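Local coordinates for protein histone-lysine N-methyltransferase, H3 lysine-9 specific SUVH6 (Arabidopsis thaliana, PDB 6A5K) that methylates histone H3 on its ninth-position lysine with S-adenosylmethionine as methyl donor, and probably reads methylated non-CG DNA through its SRA domain, at residues A95-M100 with T156-L161; A105-S110 with I165-P170; G384-D389 with F439-A444; F403-R408 with R474-M479. The protein carries 1 engineered substitution. All blocks are in the same frame, centred on the assembly; numbering follows the deposited sequence.

Contact 1 of 4, residues A95-M100 with T156-L161; sequences AGIDYM and TGNLAL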
loop_
_atom_site.group_PDB
_atom_site.type_symbol
_atom_site.label_atom_id
_atom_site.label_comp_id
_atom_site.label_asym_id
_atom_site.label_seq_id
_atom_site.Cartn_x
_atom_site.Cartn_y
_atom_site.Cartn_z
ATOM N N ALA A 95 14.007 -1.920 -21.561
ATOM C CA ALA A 95 13.975 -3.203 -22.267
ATOM C C ALA A 95 13.149 -4.247 -21.515
ATOM O O ALA A 95 13.064 -4.228 -20.283
ATOM C CB ALA A 95 15.387 -3.717 -22.499
ATOM N N GLY A 96 12.535 -5.152 -22.269
ATOM C CA GLY A 96 11.657 -6.155 -21.696
ATOM C C GLY A 96 12.379 -7.374 -21.150
ATOM O O GLY A 96 11.854 -8.061 -20.281
ATOM N N ILE A 97 13.578 -7.650 -21.656
ATOM C CA ILE A 97 14.313 -8.845 -21.245
ATOM C C ILE A 97 15.628 -8.507 -20.543
ATOM O O ILE A 97 16.432 -7.734 -21.052
ATOM C CB ILE A 97 14.634 -9.763 -22.446
ATOM C CG1 ILE A 97 13.359 -10.129 -23.205
ATOM C CG2 ILE A 97 15.341 -11.031 -21.972
ATOM C CD1 ILE A 97 13.623 -10.803 -24.542
ATOM N N ASP A 98 15.832 -9.096 -19.373
ATOM C CA ASP A 98 17.094 -9.009 -18.662
ATOM C C ASP A 98 17.715 -10.400 -18.604
ATOM O O ASP A 98 17.001 -11.416 -18.443
ATOM C CB ASP A 98 16.900 -8.449 -17.252
ATOM C CG ASP A 98 18.199 -7.933 -16.639
ATOM O OD1 ASP A 98 19.203 -7.816 -17.369
ATOM O OD2 ASP A 98 18.206 -7.618 -15.429
ATOM N N TYR A 99 19.040 -10.426 -18.705
ATOM C CA TYR A 99 19.776 -11.675 -18.805
ATOM C C TYR A 99 21.166 -11.596 -18.184
ATOM O O TYR A 99 21.650 -10.517 -17.830
ATOM C CB TYR A 99 19.886 -12.105 -20.268
ATOM C CG TYR A 99 20.534 -11.095 -21.189
ATOM C CD1 TYR A 99 19.768 -10.138 -21.848
ATOM C CD2 TYR A 99 21.906 -11.108 -21.418
ATOM C CE1 TYR A 99 20.351 -9.217 -22.696
ATOM C CE2 TYR A 99 22.496 -10.188 -22.264
ATOM C CZ TYR A 99 21.711 -9.247 -22.902
ATOM O OH TYR A 99 22.288 -8.328 -23.748
HETATM N N MSE A 100 21.803 -12.751 -18.046
HETATM C CA MSE A 100 23.110 -12.810 -17.415
HETATM C C MSE A 100 23.933 -13.934 -18.019
HETATM O O MSE A 100 23.392 -14.861 -18.625
HETATM C CB MSE A 100 22.974 -12.996 -15.900
HETATM C CG MSE A 100 22.728 -14.428 -15.450
HETATM SE SE MSE A 100 22.479 -14.613 -13.499
HETATM C CE MSE A 100 22.873 -16.520 -13.383
ATOM N N THR A 156 21.158 -10.877 -28.274
ATOM C CA THR A 156 20.953 -10.285 -26.946
ATOM C C THR A 156 19.814 -10.927 -26.140
ATOM O O THR A 156 19.852 -12.122 -25.844
ATOM C CB THR A 156 20.698 -8.764 -27.054
ATOM O OG1 THR A 156 19.597 -8.516 -27.936
ATOM C CG2 THR A 156 21.932 -8.055 -27.595
ATOM N N GLY A 157 18.807 -10.129 -25.791
ATOM C CA GLY A 157 17.689 -10.603 -24.988
ATOM C C GLY A 157 16.929 -11.786 -25.566
ATOM O O GLY A 157 16.661 -12.771 -24.872
ATOM N N ASN A 158 16.574 -11.694 -26.841
ATOM C CA ASN A 158 15.848 -12.779 -27.487
ATOM C C ASN A 158 16.652 -14.080 -27.469
ATOM O O ASN A 158 16.107 -15.162 -27.194
ATOM C CB ASN A 158 15.480 -12.398 -28.920
ATOM C CG ASN A 158 14.423 -11.304 -28.981
ATOM O OD1 ASN A 158 13.713 -11.051 -28.005
ATOM N ND2 ASN A 158 14.311 -10.654 -30.133
ATOM N N LEU A 159 17.950 -13.969 -27.749
ATOM C CA LEU A 159 18.842 -15.125 -27.740
ATOM C C LEU A 159 18.968 -15.711 -26.339
ATOM O O LEU A 159 19.023 -16.926 -26.170
ATOM C CB LEU A 159 20.230 -14.747 -28.278
ATOM C CG LEU A 159 21.276 -15.866 -28.326
ATOM C CD1 LEU A 159 20.808 -17.004 -29.223
ATOM C CD2 LEU A 159 22.617 -15.337 -28.802
ATOM N N ALA A 160 19.009 -14.844 -25.329
ATOM C CA ALA A 160 19.116 -15.305 -23.950
ATOM C C ALA A 160 17.869 -16.084 -23.543
ATOM O O ALA A 160 17.954 -17.129 -22.889
ATOM C CB ALA A 160 19.335 -14.133 -23.010
ATOM N N LEU A 161 16.709 -15.557 -23.924
ATOM C CA LEU A 161 15.444 -16.206 -23.606
ATOM C C LEU A 161 15.366 -17.555 -24.319
ATOM O O LEU A 161 14.889 -18.540 -23.752
ATOM C CB LEU A 161 14.270 -15.303 -23.995
ATOM C CG LEU A 161 12.902 -15.481 -23.330
ATOM C CD1 LEU A 161 13.004 -15.624 -21.811
ATOM C CD2 LEU A 161 11.992 -14.311 -23.706
#
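Ile97 and Tyr99 both point from strand 97-100 toward helix 156-161, and Gly157 fits against the pair. Here the backbones come nearest, with the CA of Ile97 5.3 Å from the CA of Gly157; the axes of strand 97-100 and helix 156-161 are inclined by 67°. Glycine suits the place because a CB on it would lie only 3.1 Å from Ile97 CB. Ile97 uses both branches. Its CG2 sits 3.6 Å from Gly157 O, while the extended branch carries CD1 past the helix backbone to 3.5 Å from Asn158 OD1 and 4.0 Å from Leu161 CD2. That amide oxygen keeps a polar partner, since it accepts a hydrogen bond from Gln132 N. Tyr129 of strand 126-130 also touches Ile97 and Leu161.

Tyr99 forms the other half. Its CG stands between the backbone N and the carbonyl carbon (chi1 57°), which lays the ring against Thr156, Gly157 and Ala160. CB packs 3.5 Å from the small Ala160 CB, and Thr156 O lies over one ring face. Toward solvent the fit slackens: Tyr99 OH passes 3.7 Å from Thr156 CB, beside an exposed threonine. No hydrogen bond crosses between the segments, which implies that apolar contact and close shape, made possible by glycine and alanine, join this SRA-domain strand to its helix.

Contact 2 of 4, residues A105-S110 with I165-P170; sequences AKVATS and IEKQTP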
loop_
_atom_site.group_PDB
_atom_site.type_symbol
_atom_site.label_atom_id
_atom_site.label_comp_id
_atom_site.label_asym_id
_atom_site.label_seq_id
_atom_site.Cartn_x
_atom_site.Cartn_y
_atom_site.Cartn_z
ATOM N N ALA A 105 27.205 -19.380 -22.154
ATOM C CA ALA A 105 26.046 -18.756 -22.758
ATOM C C ALA A 105 25.505 -17.604 -21.919
ATOM O O ALA A 105 26.127 -17.165 -20.947
ATOM C CB ALA A 105 24.960 -19.796 -22.979
ATOM N N LYS A 106 24.345 -17.112 -22.327
ATOM C CA LYS A 106 23.586 -16.168 -21.526
ATOM C C LYS A 106 22.160 -16.671 -21.456
ATOM O O LYS A 106 21.637 -17.191 -22.441
ATOM C CB LYS A 106 23.644 -14.759 -22.120
ATOM C CG LYS A 106 25.025 -14.124 -22.058
ATOM C CD LYS A 106 25.146 -12.954 -23.019
ATOM C CE LYS A 106 26.516 -12.289 -22.910
ATOM N NZ LYS A 106 26.733 -11.262 -23.967
ATOM N N VAL A 107 21.545 -16.551 -20.284
ATOM C CA VAL A 107 20.155 -16.939 -20.121
ATOM C C VAL A 107 19.394 -15.762 -19.550
ATOM O O VAL A 107 19.975 -14.918 -18.865
ATOM C CB VAL A 107 19.986 -18.161 -19.195
ATOM C CG1 VAL A 107 20.679 -19.385 -19.791
ATOM C CG2 VAL A 107 20.502 -17.855 -17.785
ATOM N N ALA A 108 18.101 -15.694 -19.846
ATOM C CA ALA A 108 17.271 -14.629 -19.299
ATOM C C ALA A 108 17.149 -14.761 -17.789
ATOM O O ALA A 108 17.060 -15.868 -17.257
ATOM C CB ALA A 108 15.896 -14.644 -19.933
ATOM N N THR A 109 17.133 -13.626 -17.102
ATOM C CA THR A 109 16.891 -13.619 -15.670
ATOM C C THR A 109 15.478 -13.134 -15.390
ATOM O O THR A 109 14.827 -13.591 -14.446
ATOM C CB THR A 109 17.882 -12.720 -14.935
ATOM O OG1 THR A 109 17.882 -11.427 -15.554
ATOM C CG2 THR A 109 19.293 -13.320 -14.989
ATOM N N SER A 110 15.002 -12.195 -16.203
ATOM C CA SER A 110 13.672 -11.646 -15.934
ATOM C C SER A 110 13.066 -11.000 -17.163
ATOM O O SER A 110 13.785 -10.518 -18.023
ATOM C CB SER A 110 13.734 -10.625 -14.794
ATOM O OG SER A 110 14.558 -9.533 -15.154
ATOM N N ILE A 165 15.520 -21.945 -22.676
ATOM C CA ILE A 165 14.856 -23.193 -23.046
ATOM C C ILE A 165 15.794 -24.389 -22.913
ATOM O O ILE A 165 15.444 -25.410 -22.311
ATOM C CB ILE A 165 14.324 -23.139 -24.490
ATOM C CG1 ILE A 165 13.321 -21.996 -24.643
ATOM C CG2 ILE A 165 13.683 -24.466 -24.884
ATOM C CD1 ILE A 165 12.869 -21.763 -26.072
ATOM N N GLU A 166 16.991 -24.253 -23.473
ATOM C CA GLU A 166 17.963 -25.345 -23.441
ATOM C C GLU A 166 18.485 -25.602 -22.037
ATOM O O GLU A 166 18.670 -26.755 -21.649
ATOM C CB GLU A 166 19.147 -25.069 -24.370
ATOM C CG GLU A 166 18.785 -24.436 -25.695
ATOM C CD GLU A 166 19.995 -23.843 -26.399
ATOM O OE1 GLU A 166 21.137 -24.150 -25.985
ATOM O OE2 GLU A 166 19.806 -23.084 -27.373
ATOM N N LYS A 167 18.725 -24.539 -21.272
ATOM C CA LYS A 167 19.265 -24.717 -19.924
ATOM C C LYS A 167 18.177 -25.022 -18.890
ATOM O O LYS A 167 18.470 -25.530 -17.803
ATOM C CB LYS A 167 20.057 -23.477 -19.497
ATOM C CG LYS A 167 21.142 -23.064 -20.477
ATOM C CD LYS A 167 22.283 -24.059 -20.494
ATOM C CE LYS A 167 23.576 -23.387 -20.921
ATOM N NZ LYS A 167 23.718 -23.363 -22.403
ATOM N N GLN A 168 16.929 -24.718 -19.239
ATOM C CA GLN A 168 15.798 -24.866 -18.323
ATOM C C GLN A 168 16.060 -24.145 -17.008
ATOM O O GLN A 168 15.808 -24.670 -15.924
ATOM C CB GLN A 168 15.482 -26.343 -18.086
ATOM C CG GLN A 168 14.767 -26.986 -19.266
ATOM C CD GLN A 168 13.416 -26.342 -19.535
ATOM O OE1 GLN A 168 12.490 -26.452 -18.730
ATOM N NE2 GLN A 168 13.304 -25.649 -20.666
ATOM N N THR A 169 16.576 -22.929 -17.128
ATOM C CA THR A 169 16.816 -22.058 -15.984
ATOM C C THR A 169 15.610 -21.149 -15.742
ATOM O O THR A 169 14.908 -20.784 -16.685
ATOM C CB THR A 169 18.079 -21.213 -16.201
ATOM O OG1 THR A 169 18.072 -20.696 -17.537
ATOM C CG2 THR A 169 19.326 -22.064 -16.007
ATOM N N PRO A 170 15.362 -20.782 -14.473
ATOM C CA PRO A 170 14.158 -20.004 -14.156
ATOM C C PRO A 170 14.201 -18.563 -14.679
ATOM O O PRO A 170 15.274 -17.972 -14.827
ATOM C CB PRO A 170 14.126 -20.027 -12.622
ATOM C CG PRO A 170 15.565 -20.143 -12.230
ATOM C CD PRO A 170 16.179 -21.048 -13.273
HETATM O O HOH W 1 16.721 -18.433 -17.564
HETATM O O HOH W 2 15.514 -15.867 -12.949
#
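From Ala105 to Thr109 the strand runs almost the same way as the chain from Lys167 to Pro170, the two directions differing by 12°, with Val107 opposite Thr169. Val107 meets Thr169 at a right angle, and CB with both its methyls gathers round the threonine hydroxyl, the nearest approach being 3.6 Å from Val107 CB to Thr169 OG1. Lys167 lies beyond: its CG rests 3.8 Å from Val107 CG1, and the chain, bent at chi2 and chi4, brings NZ to 3.8 Å from Ala105 CB. A long, flexible chain suits this edge: its first methylenes lie against Val107, while the amine end passes Ala105 CB. The helix ends here, as Gln168 takes a positive phi and its NE2 reaches back to Ile165 O (2.7 Å, almost straight at 177°), in the carbonyl plane and on a lone pair.

Farther along, water replaces direct bonding. One water lies 2.6 Å from Ala108 O and 2.6 Å from Thr169 OG1; a second donates to Thr109 O and to Pro170 O, at 2.8 Å each. Thr109 and Ser110 both face Asp98 in a classic beta bulge. Just beyond, strand 171-176 pairs in parallel with strand 105-113, Thr109 bonding to Arg172. Two carbonyls cannot bond each other directly, so the chemistry implies that water supplies the protons that Thr109 O and Pro170 O lack, between the strand and the chain leaving the helix.

Contact 3 of 4, residues G384-D389 with F439-A444; sequences GELLED and FTIDAA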
loop_
_atom_site.group_PDB
_atom_site.type_symbol
_atom_site.label_atom_id
_atom_site.label_comp_id
_atom_site.label_asym_id
_atom_site.label_seq_id
_atom_site.Cartn_x
_atom_site.Cartn_y
_atom_site.Cartn_z
ATOM N N GLY A 384 -15.722 4.452 16.771
ATOM C CA GLY A 384 -16.300 3.844 17.953
ATOM C C GLY A 384 -16.769 4.939 18.896
ATOM O O GLY A 384 -16.985 6.072 18.469
ATOM N N GLU A 385 -16.918 4.613 20.176
ATOM C CA GLU A 385 -17.298 5.616 21.171
ATOM C C GLU A 385 -16.049 6.251 21.771
ATOM O O GLU A 385 -15.171 5.537 22.255
ATOM C CB GLU A 385 -18.145 5.007 22.293
ATOM C CG GLU A 385 -19.124 3.925 21.875
ATOM C CD GLU A 385 -19.885 3.346 23.068
ATOM O OE1 GLU A 385 -20.308 4.130 23.948
ATOM O OE2 GLU A 385 -20.052 2.109 23.131
ATOM N N LEU A 386 -15.970 7.580 21.737
ATOM C CA LEU A 386 -14.897 8.311 22.413
ATOM C C LEU A 386 -15.088 8.256 23.924
ATOM O O LEU A 386 -16.142 8.635 24.429
ATOM C CB LEU A 386 -14.850 9.779 21.969
ATOM C CG LEU A 386 -13.973 10.226 20.798
ATOM C CD1 LEU A 386 -12.579 9.622 20.903
ATOM C CD2 LEU A 386 -14.619 9.909 19.454
ATOM N N LEU A 387 -14.063 7.811 24.640
ATOM C CA LEU A 387 -14.129 7.701 26.100
ATOM C C LEU A 387 -12.861 8.236 26.750
ATOM O O LEU A 387 -11.780 8.103 26.191
ATOM C CB LEU A 387 -14.324 6.240 26.525
ATOM C CG LEU A 387 -15.574 5.462 26.108
ATOM C CD1 LEU A 387 -15.477 4.027 26.600
ATOM C CD2 LEU A 387 -16.845 6.135 26.635
ATOM N N GLU A 388 -12.990 8.831 27.932
ATOM C CA GLU A 388 -11.829 9.026 28.797
ATOM C C GLU A 388 -11.176 7.669 29.022
ATOM O O GLU A 388 -11.882 6.663 29.139
ATOM C CB GLU A 388 -12.225 9.638 30.148
ATOM C CG GLU A 388 -12.993 10.939 30.059
ATOM C CD GLU A 388 -13.428 11.446 31.424
ATOM O OE1 GLU A 388 -13.118 12.610 31.750
ATOM O OE2 GLU A 388 -14.076 10.680 32.169
ATOM N N ASP A 389 -9.846 7.639 29.085
ATOM C CA ASP A 389 -9.117 6.386 29.309
ATOM C C ASP A 389 -9.657 5.609 30.507
ATOM O O ASP A 389 -9.849 4.400 30.426
ATOM C CB ASP A 389 -7.618 6.644 29.508
ATOM C CG ASP A 389 -6.906 7.015 28.215
ATOM O OD1 ASP A 389 -7.479 6.811 27.120
ATOM O OD2 ASP A 389 -5.756 7.499 28.297
ATOM N N PHE A 439 -7.581 10.092 25.926
ATOM C CA PHE A 439 -8.788 9.481 25.369
ATOM C C PHE A 439 -8.543 8.227 24.539
ATOM O O PHE A 439 -7.465 8.026 23.985
ATOM C CB PHE A 439 -9.552 10.509 24.536
ATOM C CG PHE A 439 -10.100 11.648 25.356
ATOM C CD1 PHE A 439 -9.290 12.718 25.703
ATOM C CD2 PHE A 439 -11.410 11.630 25.806
ATOM C CE1 PHE A 439 -9.781 13.761 26.466
ATOM C CE2 PHE A 439 -11.908 12.672 26.569
ATOM C CZ PHE A 439 -11.093 13.733 26.902
ATOM N N THR A 440 -9.584 7.404 24.456
ATOM C CA THR A 440 -9.538 6.099 23.804
ATOM C C THR A 440 -10.818 5.904 22.999
ATOM O O THR A 440 -11.882 6.393 23.390
ATOM C CB THR A 440 -9.379 4.962 24.851
ATOM O OG1 THR A 440 -8.085 5.050 25.458
ATOM C CG2 THR A 440 -9.556 3.566 24.227
ATOM N N ILE A 441 -10.718 5.217 21.868
ATOM C CA ILE A 441 -11.898 4.870 21.092
ATOM C C ILE A 441 -12.285 3.423 21.378
ATOM O O ILE A 441 -11.486 2.506 21.176
ATOM C CB ILE A 441 -11.670 5.053 19.574
ATOM C CG1 ILE A 441 -11.196 6.472 19.262
ATOM C CG2 ILE A 441 -12.946 4.759 18.814
ATOM C CD1 ILE A 441 -10.461 6.583 17.944
ATOM N N ASP A 442 -13.506 3.233 21.871
ATOM C CA ASP A 442 -14.031 1.916 22.205
ATOM C C ASP A 442 -14.945 1.448 21.082
ATOM O O ASP A 442 -16.041 1.977 20.911
ATOM C CB ASP A 442 -14.786 1.968 23.541
ATOM C CG ASP A 442 -15.341 0.609 23.975
ATOM O OD1 ASP A 442 -15.305 -0.359 23.192
ATOM O OD2 ASP A 442 -15.827 0.513 25.123
ATOM N N ALA A 443 -14.497 0.450 20.324
ATOM C CA ALA A 443 -15.285 -0.068 19.209
ATOM C C ALA A 443 -15.871 -1.455 19.487
ATOM O O ALA A 443 -16.249 -2.167 18.554
ATOM C CB ALA A 443 -14.428 -0.105 17.937
ATOM N N ALA A 444 -15.948 -1.840 20.759
ATOM C CA ALA A 444 -16.389 -3.191 21.113
ATOM C C ALA A 444 -17.870 -3.399 20.851
ATOM O O ALA A 444 -18.266 -4.404 20.260
ATOM C CB ALA A 444 -16.080 -3.495 22.566
HETATM O O HOH W 3 -18.304 0.657 21.628
HETATM O O HOH W 4 -18.125 1.489 25.762
#
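Phe439 begins the pairing opposite Glu388, as an antiparallel non-hydrogen-bonded pair. Its side chain sets off away from the neighbouring strand, yet CD2 stays 3.6 Å from Leu387 O and CE2 brushes the Glu388 CG methylene. Thr440 follows, exchanging two backbone hydrogen bonds with Leu387, both meeting the oxygen nearly along the C=O axis. Its hydroxyl, anti to the carbonyl carbon (chi1 -68°), donates to Asp389 OD1 at a very short 2.5 Å, tying the strand to the start of helix 389-394. With an alanine in place of Asp389, the Thr440 hydroxyl would probably lose this acceptor and be set free to turn.

Ile441 lies side by side with Leu386, its CG1 3.8 Å from Leu386 CD1, on the face that also meets Ile405. Its CG2 sits 3.5 Å from Gly384 N, a buried amide with no hydrogen-bonding partner. Gly384 must lack a side chain, for a CB would clash with Asp442 O. Asp442 pairs with Glu385 through two 2.9 Å bonds between backbone N and O of each residue; that from Asp442 N is straight (179°). Its OD1 accepts from Ala444 N, forming an Asx turn, while OD2 is held by Asn398 and a water. That water also reaches Glu385 OE2, though weakly, and may ease the nearness of the two acids; another bridges OE2 and the backbone Asp442 O. Ala443, whose side chain is about 7 Å from S-adenosylmethionine, leads out of the strand. The ladder belongs to a three-stranded antiparallel sheet of the SET domain, 385-388, 436-442 and 402-406.

Contact 4 of 4, residues F403-R408 with R474-M479; sequences FDIGNR and RIPHVM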
loop_
_atom_site.group_PDB
_atom_site.type_symbol
_atom_site.label_atom_id
_atom_site.label_comp_id
_atom_site.label_asym_id
_atom_site.label_seq_id
_atom_site.Cartn_x
_atom_site.Cartn_y
_atom_site.Cartn_z
ATOM N N PHE A 403 -8.773 1.594 20.848
ATOM C CA PHE A 403 -7.656 2.318 20.251
ATOM C C PHE A 403 -7.244 3.441 21.191
ATOM O O PHE A 403 -7.975 4.417 21.362
ATOM C CB PHE A 403 -8.007 2.888 18.873
ATOM C CG PHE A 403 -6.811 3.405 18.113
ATOM C CD1 PHE A 403 -6.304 4.671 18.359
ATOM C CD2 PHE A 403 -6.183 2.611 17.158
ATOM C CE1 PHE A 403 -5.199 5.146 17.664
ATOM C CE2 PHE A 403 -5.083 3.080 16.459
ATOM C CZ PHE A 403 -4.594 4.352 16.713
ATOM N N ASP A 404 -6.071 3.291 21.794
ATOM C CA ASP A 404 -5.525 4.295 22.698
ATOM C C ASP A 404 -4.960 5.445 21.861
ATOM O O ASP A 404 -3.974 5.268 21.152
ATOM C CB ASP A 404 -4.445 3.659 23.587
ATOM C CG ASP A 404 -3.953 4.582 24.690
ATOM O OD1 ASP A 404 -3.811 5.798 24.467
ATOM O OD2 ASP A 404 -3.692 4.071 25.795
ATOM N N ILE A 405 -5.589 6.615 21.934
ATOM C CA ILE A 405 -5.182 7.752 21.104
ATOM C C ILE A 405 -3.850 8.345 21.580
ATOM O O ILE A 405 -3.610 8.463 22.780
ATOM C CB ILE A 405 -6.266 8.862 21.102
ATOM C CG1 ILE A 405 -7.585 8.325 20.521
ATOM C CG2 ILE A 405 -5.796 10.093 20.340
ATOM C CD1 ILE A 405 -8.720 9.335 20.548
ATOM N N GLY A 406 -2.978 8.689 20.635
ATOM C CA GLY A 406 -1.769 9.440 20.942
ATOM C C GLY A 406 -0.460 8.677 20.847
ATOM O O GLY A 406 -0.437 7.448 20.954
ATOM N N ASN A 407 0.632 9.423 20.663
ATOM C CA ASN A 407 1.997 8.866 20.627
ATOM C C ASN A 407 2.239 7.741 19.625
ATOM O O ASN A 407 2.883 6.744 19.955
ATOM C CB ASN A 407 2.413 8.345 22.012
ATOM C CG ASN A 407 2.346 9.405 23.085
ATOM O OD1 ASN A 407 1.483 9.360 23.961
ATOM N ND2 ASN A 407 3.241 10.388 23.004
ATOM N N ARG A 408 1.727 7.880 18.411
ATOM C CA ARG A 408 1.905 6.822 17.428
ATOM C C ARG A 408 2.645 7.270 16.187
ATOM O O ARG A 408 2.953 6.453 15.313
ATOM C CB ARG A 408 0.559 6.246 17.023
ATOM C CG ARG A 408 -0.094 5.479 18.131
ATOM C CD ARG A 408 -1.460 5.104 17.704
ATOM N NE ARG A 408 -2.226 4.535 18.794
ATOM C CZ ARG A 408 -2.412 3.237 18.972
ATOM N NH1 ARG A 408 -1.869 2.359 18.135
ATOM N NH2 ARG A 408 -3.142 2.829 19.989
ATOM N N ARG A 474 -7.037 16.700 21.610
ATOM C CA ARG A 474 -7.123 15.572 22.527
ATOM C C ARG A 474 -7.799 14.389 21.857
ATOM O O ARG A 474 -7.563 13.233 22.218
ATOM C CB ARG A 474 -7.909 15.942 23.781
ATOM C CG ARG A 474 -7.402 17.144 24.530
ATOM C CD ARG A 474 -8.370 17.455 25.673
ATOM N NE ARG A 474 -9.693 17.793 25.153
ATOM C CZ ARG A 474 -10.790 17.901 25.898
ATOM N NH1 ARG A 474 -10.734 17.695 27.212
ATOM N NH2 ARG A 474 -11.946 18.217 25.328
ATOM N N ILE A 475 -8.670 14.689 20.901
ATOM C CA ILE A 475 -9.492 13.661 20.274
ATOM C C ILE A 475 -9.497 13.777 18.750
ATOM O O ILE A 475 -10.543 13.979 18.131
ATOM C CB ILE A 475 -10.935 13.713 20.812
ATOM C CG1 ILE A 475 -11.473 15.148 20.782
ATOM C CG2 ILE A 475 -10.978 13.177 22.236
ATOM C CD1 ILE A 475 -12.969 15.244 20.939
ATOM N N PRO A 476 -8.318 13.633 18.132
ATOM C CA PRO A 476 -8.282 13.658 16.672
ATOM C C PRO A 476 -8.953 12.424 16.084
ATOM O O PRO A 476 -9.109 11.409 16.776
ATOM C CB PRO A 476 -6.786 13.671 16.364
ATOM C CG PRO A 476 -6.178 12.926 17.510
ATOM C CD PRO A 476 -6.992 13.345 18.710
ATOM N N HIS A 477 -9.368 12.524 14.826
ATOM C CA HIS A 477 -9.802 11.357 14.074
ATOM C C HIS A 477 -8.606 10.442 13.851
ATOM O O HIS A 477 -7.514 10.914 13.526
ATOM C CB HIS A 477 -10.413 11.764 12.732
ATOM C CG HIS A 477 -11.667 12.565 12.859
ATOM N ND1 HIS A 477 -12.913 11.987 12.974
ATOM C CD2 HIS A 477 -11.871 13.905 12.891
ATOM C CE1 HIS A 477 -13.829 12.934 13.079
ATOM N NE2 HIS A 477 -13.221 14.106 13.033
ATOM N N VAL A 478 -8.806 9.139 14.027
ATOM C CA VAL A 478 -7.739 8.180 13.746
ATOM C C VAL A 478 -7.963 7.599 12.352
ATOM O O VAL A 478 -8.901 6.834 12.131
ATOM C CB VAL A 478 -7.683 7.078 14.821
ATOM C CG1 VAL A 478 -6.708 5.966 14.430
ATOM C CG2 VAL A 478 -7.294 7.698 16.172
HETATM N N MSE A 479 -7.114 7.996 11.406
HETATM C CA MSE A 479 -7.286 7.625 10.004
HETATM C C MSE A 479 -6.157 6.711 9.557
HETATM O O MSE A 479 -4.990 7.056 9.725
HETATM C CB MSE A 479 -7.310 8.878 9.122
HETATM C CG MSE A 479 -8.288 9.960 9.607
HETATM SE SE MSE A 479 -10.099 9.275 9.596
HETATM C CE MSE A 479 -11.085 10.931 9.258
#
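Asp404 O is gripped twice by Arg408, from NH2 at 2.8 Å and from NE at 3.0 Å, and the guanidinium so fixed backs the Phe403 ring whose other face receives Val478. The oxygen lies in the guanidinium plane, and the two bonds fix the rotation of the group so that its face lies against the ring. Arg408 CZ stands over one ring face, offset toward the rim. On the opposite face Val478 CG1 makes a CH-pi contact, 3.8 Å from the centroid of the Phe403 ring and 22° off its normal; Val478 CG2 touches nearer the rim, 3.6 Å from Phe403 CE1. Phe403 has CG anti to its backbone N (chi1 -169°), which places the ring between Arg408 and Val478, and a flat aromatic suits a place filled from both faces. In the SET domain this joins strand 402-406, at one edge of a three-stranded antiparallel sheet, to strand 477-482 of a four-stranded mixed sheet. The side chain of Phe403 lies about 8 Å from S-adenosylmethionine. A serine replacing Phe403 would probably leave a gap between Val478 CG1 and the Arg408 guanidinium, each deprived of the ring face it rests on.

Ile405 continues the apolar seam. Its CG2 slides past the Pro476 ring, 3.8 Å from Pro476 CD, while CG1 reaches Val478 CG2 at 4.4 Å. The branched side chain lets one residue serve both neighbours. Beside it, Arg474 O is hydrogen-bonded to Ser437 OG.

How the contacts relate
From the N terminus, strands 97-102 and 105-113 follow one another, and helix 156-167 later returns to both. Contact 1 closes the loop from 95-100 to 156-161 and contact 2 that from 105-110 to 165-170; the loops cross, and Asp98 probably bonds to Thr109 and Ser110 between the neighbouring strands. Both finish within the SRA domain before contact 3 opens. In the SET domain, contact 3 (384-389 with 439-444) crosses contact 4 (403-408 with 474-479), since their segments alternate along the chain. Strand 436-442 is hydrogen-bonded to strand 402-406 in one sheet, and contact 4 extends the connection to a second. The two pairs occupy opposite sides of the chain's centre, contacts 1 and 3 having centres about 58 Å apart.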